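Long-range contact in uncharacterized protein (Parabacteroides merdae, PDB 4MXN), which is a putative glycosyl hydrolase of family 28, with a parallel beta-helix fold, that probably cleaves pectin-like polysaccharides: residues I113-R127 / K160-V172. Sequence-based numbering, arbitrary orientation.
Sequences IGGKGIIDGRSIAVR and KIEQVTLQDAANV
With CG of D168 anti to its backbone N (chi1 -172°) and OG of S123 between its own N and carbonyl carbon (chi1 70°), carboxylate and hydroxyl meet where a helix begins. S123 OG donates to D168 OD1 at 2.5 Å, while S123 N reaches D168 OD2 at 3.0 Å from well above the carboxylate plane. OD1 also accepts from the backbone of A193, and two waters donate to OD2. An alanine in place of D168 would probably leave the S123 hydroxyl without this acceptor, and S123 N and the A193 amide without their carboxylate partner. Further along the helix, R127 NH1 meets A170 O at 2.9 Å, the oxygen lying in the guanidinium plane.

Upstream, strands 118-120 and 165-167 run parallel as successive rungs of the beta-helix, I119 N bonding T165 O at 2.9 Å. On the buried face I119 CD1 lies alongside L166 CD2 (3.7 Å), an aliphatic ladder repeated by I113 and I161. At the turn, Q163 OE1 accepts from G115 N at 3.0 Å. The contact thus joins apolar side-chain packing on the inner face to a carboxylate that, through two bonds from S123, ties the next coil to the start of helix 123-136.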
loop_
_atom_site.group_PDB
_atom_site.type_symbol
_atom_site.label_atom_id
_atom_site.label_comp_id
_atom_site.label_asym_id
_atom_site.label_seq_id
_atom_site.Cartn_x
_atom_site.Cartn_y
_atom_site.Cartn_z
ATOM N N ILE A 113 -6.720 1.577 -5.842
ATOM C CA ILE A 113 -5.533 2.430 -5.793
ATOM C C ILE A 113 -5.034 2.519 -7.224
ATOM O O ILE A 113 -4.821 1.488 -7.860
ATOM C CB ILE A 113 -4.424 1.945 -4.812
ATOM C CG1 ILE A 113 -4.936 1.872 -3.349
ATOM C CG2 ILE A 113 -3.177 2.865 -4.907
ATOM C CD1 ILE A 113 -4.070 1.062 -2.456
ATOM N N GLY A 114 -4.869 3.733 -7.718
ATOM C CA GLY A 114 -4.407 3.977 -9.075
ATOM C C GLY A 114 -3.590 5.240 -9.207
ATOM O O GLY A 114 -3.308 5.911 -8.206
ATOM N N GLY A 115 -3.231 5.559 -10.448
ATOM C CA GLY A 115 -2.425 6.737 -10.769
ATOM C C GLY A 115 -0.965 6.386 -10.960
ATOM O O GLY A 115 -0.484 5.394 -10.408
ATOM N N LYS A 116 -0.241 7.188 -11.744
ATOM C CA LYS A 116 1.166 6.902 -12.054
ATOM C C LYS A 116 2.144 7.470 -11.018
ATOM O O LYS A 116 3.358 7.417 -11.234
ATOM C CB LYS A 116 1.512 7.431 -13.453
ATOM C CG LYS A 116 0.905 6.603 -14.577
ATOM C CD LYS A 116 1.259 7.222 -15.913
ATOM C CE LYS A 116 0.456 6.635 -17.034
ATOM N NZ LYS A 116 0.862 7.199 -18.334
ATOM N N GLY A 117 1.613 7.947 -9.887
ATOM C CA GLY A 117 2.402 8.483 -8.785
ATOM C C GLY A 117 3.120 7.400 -8.000
ATOM O O GLY A 117 3.108 6.229 -8.389
ATOM N N ILE A 118 3.704 7.789 -6.854
ATOM C CA ILE A 118 4.533 6.919 -6.021
ATOM C C ILE A 118 3.997 6.861 -4.590
ATOM O O ILE A 118 3.493 7.862 -4.072
ATOM C CB ILE A 118 6.023 7.470 -6.025
ATOM C CG1 ILE A 118 6.650 7.453 -7.439
ATOM C CG2 ILE A 118 6.953 6.770 -4.988
ATOM C CD1 ILE A 118 7.919 8.401 -7.630
ATOM N N ILE A 119 4.105 5.681 -3.974
ATOM C CA ILE A 119 3.907 5.440 -2.540
ATOM C C ILE A 119 5.311 5.117 -2.024
ATOM O O ILE A 119 5.903 4.114 -2.448
ATOM C CB ILE A 119 2.855 4.370 -2.169
ATOM C CG1 ILE A 119 1.533 4.595 -2.924
ATOM C CG2 ILE A 119 2.642 4.370 -0.643
ATOM C CD1 ILE A 119 0.395 3.475 -2.675
ATOM N N ASP A 120 5.877 6.012 -1.188
ATOM C CA ASP A 120 7.255 5.938 -0.680
ATOM C C ASP A 120 7.272 5.529 0.790
ATOM O O ASP A 120 6.827 6.294 1.664
ATOM C CB ASP A 120 7.972 7.294 -0.880
ATOM C CG ASP A 120 9.462 7.338 -0.510
ATOM O OD1 ASP A 120 9.962 6.367 0.111
ATOM O OD2 ASP A 120 10.107 8.371 -0.780
ATOM N N GLY A 121 7.827 4.341 1.038
ATOM C CA GLY A 121 7.862 3.741 2.372
ATOM C C GLY A 121 8.884 4.260 3.348
ATOM O O GLY A 121 8.763 3.981 4.551
ATOM N N ARG A 122 9.927 4.985 2.857
ATOM C CA ARG A 122 11.018 5.526 3.695
ATOM C C ARG A 122 11.498 4.474 4.701
ATOM O O ARG A 122 11.613 4.744 5.895
ATOM C CB ARG A 122 10.555 6.811 4.416
ATOM C CG ARG A 122 10.238 7.947 3.434
ATOM C CD ARG A 122 10.609 9.305 3.958
ATOM N NE ARG A 122 12.030 9.454 4.284
ATOM C CZ ARG A 122 12.480 9.965 5.427
ATOM N NH1 ARG A 122 11.629 10.352 6.369
ATOM N NH2 ARG A 122 13.786 10.085 5.641
ATOM N N SER A 123 11.750 3.251 4.203
ATOM C CA SER A 123 12.061 2.068 4.992
ATOM C C SER A 123 13.114 2.264 6.093
ATOM O O SER A 123 12.846 1.852 7.214
ATOM C CB SER A 123 12.476 0.914 4.088
ATOM O OG SER A 123 13.739 1.123 3.483
ATOM N N ILE A 124 14.277 2.868 5.799
ATOM C CA ILE A 124 15.345 3.005 6.800
ATOM C C ILE A 124 14.867 3.873 7.972
ATOM O O ILE A 124 14.960 3.435 9.121
ATOM C CB ILE A 124 16.694 3.506 6.188
ATOM C CG1 ILE A 124 17.242 2.427 5.190
ATOM C CG2 ILE A 124 17.735 3.890 7.305
ATOM C CD1 ILE A 124 18.594 2.607 4.621
ATOM N N ALA A 125 14.319 5.046 7.690
ATOM C CA ALA A 125 13.838 5.964 8.736
ATOM C C ALA A 125 12.645 5.401 9.513
ATOM O O ALA A 125 12.599 5.558 10.731
ATOM C CB ALA A 125 13.481 7.307 8.123
ATOM N N VAL A 126 11.705 4.714 8.825
ATOM C CA VAL A 126 10.518 4.109 9.469
ATOM C C VAL A 126 10.965 2.940 10.376
ATOM O O VAL A 126 10.533 2.860 11.535
ATOM C CB VAL A 126 9.447 3.679 8.426
ATOM C CG1 VAL A 126 8.386 2.773 9.055
ATOM C CG2 VAL A 126 8.789 4.893 7.774
ATOM N N ARG A 127 11.834 2.042 9.861
ATOM C CA ARG A 127 12.329 0.895 10.652
ATOM C C ARG A 127 13.184 1.347 11.850
ATOM O O ARG A 127 13.124 0.708 12.899
ATOM C CB ARG A 127 13.108 -0.097 9.781
ATOM C CG ARG A 127 12.193 -0.842 8.800
ATOM C CD ARG A 127 12.954 -1.772 7.860
ATOM N NE ARG A 127 13.481 -2.937 8.550
ATOM C CZ ARG A 127 12.839 -4.085 8.692
ATOM N NH1 ARG A 127 11.609 -4.229 8.212
ATOM N NH2 ARG A 127 13.405 -5.087 9.343
ATOM N N LYS A 160 -9.035 -3.164 -7.084
ATOM C CA LYS A 160 -8.366 -2.770 -8.312
ATOM C C LYS A 160 -7.132 -1.919 -7.996
ATOM O O LYS A 160 -7.245 -0.772 -7.584
ATOM C CB LYS A 160 -9.345 -2.023 -9.233
ATOM C CG LYS A 160 -8.779 -1.676 -10.612
ATOM C CD LYS A 160 -9.772 -0.836 -11.399
ATOM C CE LYS A 160 -9.122 -0.192 -12.591
ATOM N NZ LYS A 160 -10.089 0.627 -13.371
ATOM N N ILE A 161 -5.951 -2.500 -8.199
ATOM C CA ILE A 161 -4.672 -1.813 -7.985
ATOM C C ILE A 161 -4.041 -1.626 -9.348
ATOM O O ILE A 161 -3.924 -2.600 -10.087
ATOM C CB ILE A 161 -3.714 -2.574 -7.004
ATOM C CG1 ILE A 161 -4.403 -3.027 -5.685
ATOM C CG2 ILE A 161 -2.397 -1.776 -6.738
ATOM C CD1 ILE A 161 -4.932 -1.932 -4.735
ATOM N N GLU A 162 -3.639 -0.395 -9.698
ATOM C CA GLU A 162 -2.991 -0.168 -10.993
ATOM C C GLU A 162 -2.036 1.023 -10.997
ATOM O O GLU A 162 -2.162 1.932 -10.171
ATOM C CB GLU A 162 -4.047 0.023 -12.112
ATOM C CG GLU A 162 -4.964 1.235 -11.958
ATOM C CD GLU A 162 -5.846 1.544 -13.156
ATOM O OE1 GLU A 162 -5.824 0.780 -14.150
ATOM O OE2 GLU A 162 -6.566 2.564 -13.093
ATOM N N GLN A 163 -1.079 0.997 -11.948
ATOM C CA GLN A 163 -0.150 2.051 -12.394
ATOM C C GLN A 163 0.843 2.577 -11.368
ATOM O O GLN A 163 1.879 3.115 -11.772
ATOM C CB GLN A 163 -0.939 3.282 -12.898
ATOM C CG GLN A 163 -1.998 3.016 -13.966
ATOM C CD GLN A 163 -2.838 4.255 -14.149
ATOM O OE1 GLN A 163 -3.609 4.656 -13.257
ATOM N NE2 GLN A 163 -2.683 4.905 -15.296
ATOM N N VAL A 164 0.497 2.532 -10.069
ATOM C CA VAL A 164 1.332 3.123 -9.010
ATOM C C VAL A 164 2.747 2.509 -8.934
ATOM O O VAL A 164 2.963 1.363 -9.311
ATOM C CB VAL A 164 0.657 3.077 -7.604
ATOM C CG1 VAL A 164 -0.543 4.012 -7.533
ATOM C CG2 VAL A 164 0.264 1.647 -7.197
ATOM N N THR A 165 3.693 3.309 -8.452
ATOM C CA THR A 165 5.050 2.870 -8.159
ATOM C C THR A 165 5.089 2.698 -6.645
ATOM O O THR A 165 4.793 3.638 -5.911
ATOM C CB THR A 165 6.110 3.832 -8.735
ATOM O OG1 THR A 165 6.133 3.695 -10.170
ATOM C CG2 THR A 165 7.506 3.545 -8.182
ATOM N N LEU A 166 5.402 1.481 -6.190
ATOM C CA LEU A 166 5.501 1.138 -4.768
ATOM C C LEU A 166 6.977 1.130 -4.459
ATOM O O LEU A 166 7.722 0.305 -4.995
ATOM C CB LEU A 166 4.812 -0.227 -4.504
ATOM C CG LEU A 166 3.309 -0.254 -4.835
ATOM C CD1 LEU A 166 2.722 -1.616 -4.604
ATOM C CD2 LEU A 166 2.555 0.813 -4.033
ATOM N N GLN A 167 7.420 2.106 -3.682
ATOM C CA GLN A 167 8.845 2.283 -3.470
ATOM C C GLN A 167 9.281 2.194 -2.023
ATOM O O GLN A 167 8.735 2.872 -1.145
ATOM C CB GLN A 167 9.239 3.651 -4.038
ATOM C CG GLN A 167 10.697 4.074 -3.859
ATOM C CD GLN A 167 10.945 5.379 -4.567
ATOM O OE1 GLN A 167 10.964 5.455 -5.795
ATOM N NE2 GLN A 167 11.060 6.442 -3.811
ATOM N N ASP A 168 10.367 1.432 -1.813
ATOM C CA ASP A 168 11.123 1.358 -0.558
ATOM C C ASP A 168 10.228 1.052 0.640
ATOM O O ASP A 168 10.276 1.722 1.667
ATOM C CB ASP A 168 11.894 2.685 -0.360
ATOM C CG ASP A 168 12.861 2.696 0.797
ATOM O OD1 ASP A 168 13.552 1.667 1.002
ATOM O OD2 ASP A 168 12.940 3.739 1.492
ATOM N N ALA A 169 9.444 -0.004 0.502
ATOM C CA ALA A 169 8.544 -0.506 1.514
ATOM C C ALA A 169 9.301 -0.785 2.820
ATOM O O ALA A 169 10.391 -1.360 2.776
ATOM C CB ALA A 169 7.883 -1.786 1.011
ATOM N N ALA A 170 8.715 -0.375 3.975
ATOM C CA ALA A 170 9.294 -0.614 5.304
ATOM C C ALA A 170 9.198 -2.086 5.681
ATOM O O ALA A 170 9.900 -2.543 6.576
ATOM C CB ALA A 170 8.587 0.238 6.344
ATOM N N ASN A 171 8.318 -2.830 4.998
ATOM C CA ASN A 171 8.142 -4.255 5.225
ATOM C C ASN A 171 7.975 -4.896 3.832
ATOM O O ASN A 171 8.875 -4.757 3.020
ATOM C CB ASN A 171 6.979 -4.493 6.184
ATOM C CG ASN A 171 7.116 -5.769 6.993
ATOM O OD1 ASN A 171 7.633 -6.778 6.522
ATOM N ND2 ASN A 171 6.625 -5.762 8.222
ATOM N N VAL A 172 6.842 -5.529 3.544
ATOM C CA VAL A 172 6.513 -6.108 2.237
ATOM C C VAL A 172 5.803 -4.981 1.478
ATOM O O VAL A 172 5.209 -4.127 2.121
ATOM C CB VAL A 172 5.680 -7.422 2.407
ATOM C CG1 VAL A 172 5.056 -7.903 1.097
ATOM C CG2 VAL A 172 6.536 -8.529 3.013
HETATM O O HOH W 1 4.075 4.697 -11.445
HETATM O O HOH W 2 12.388 6.249 0.342
HETATM O O HOH W 3 14.906 4.066 3.188
#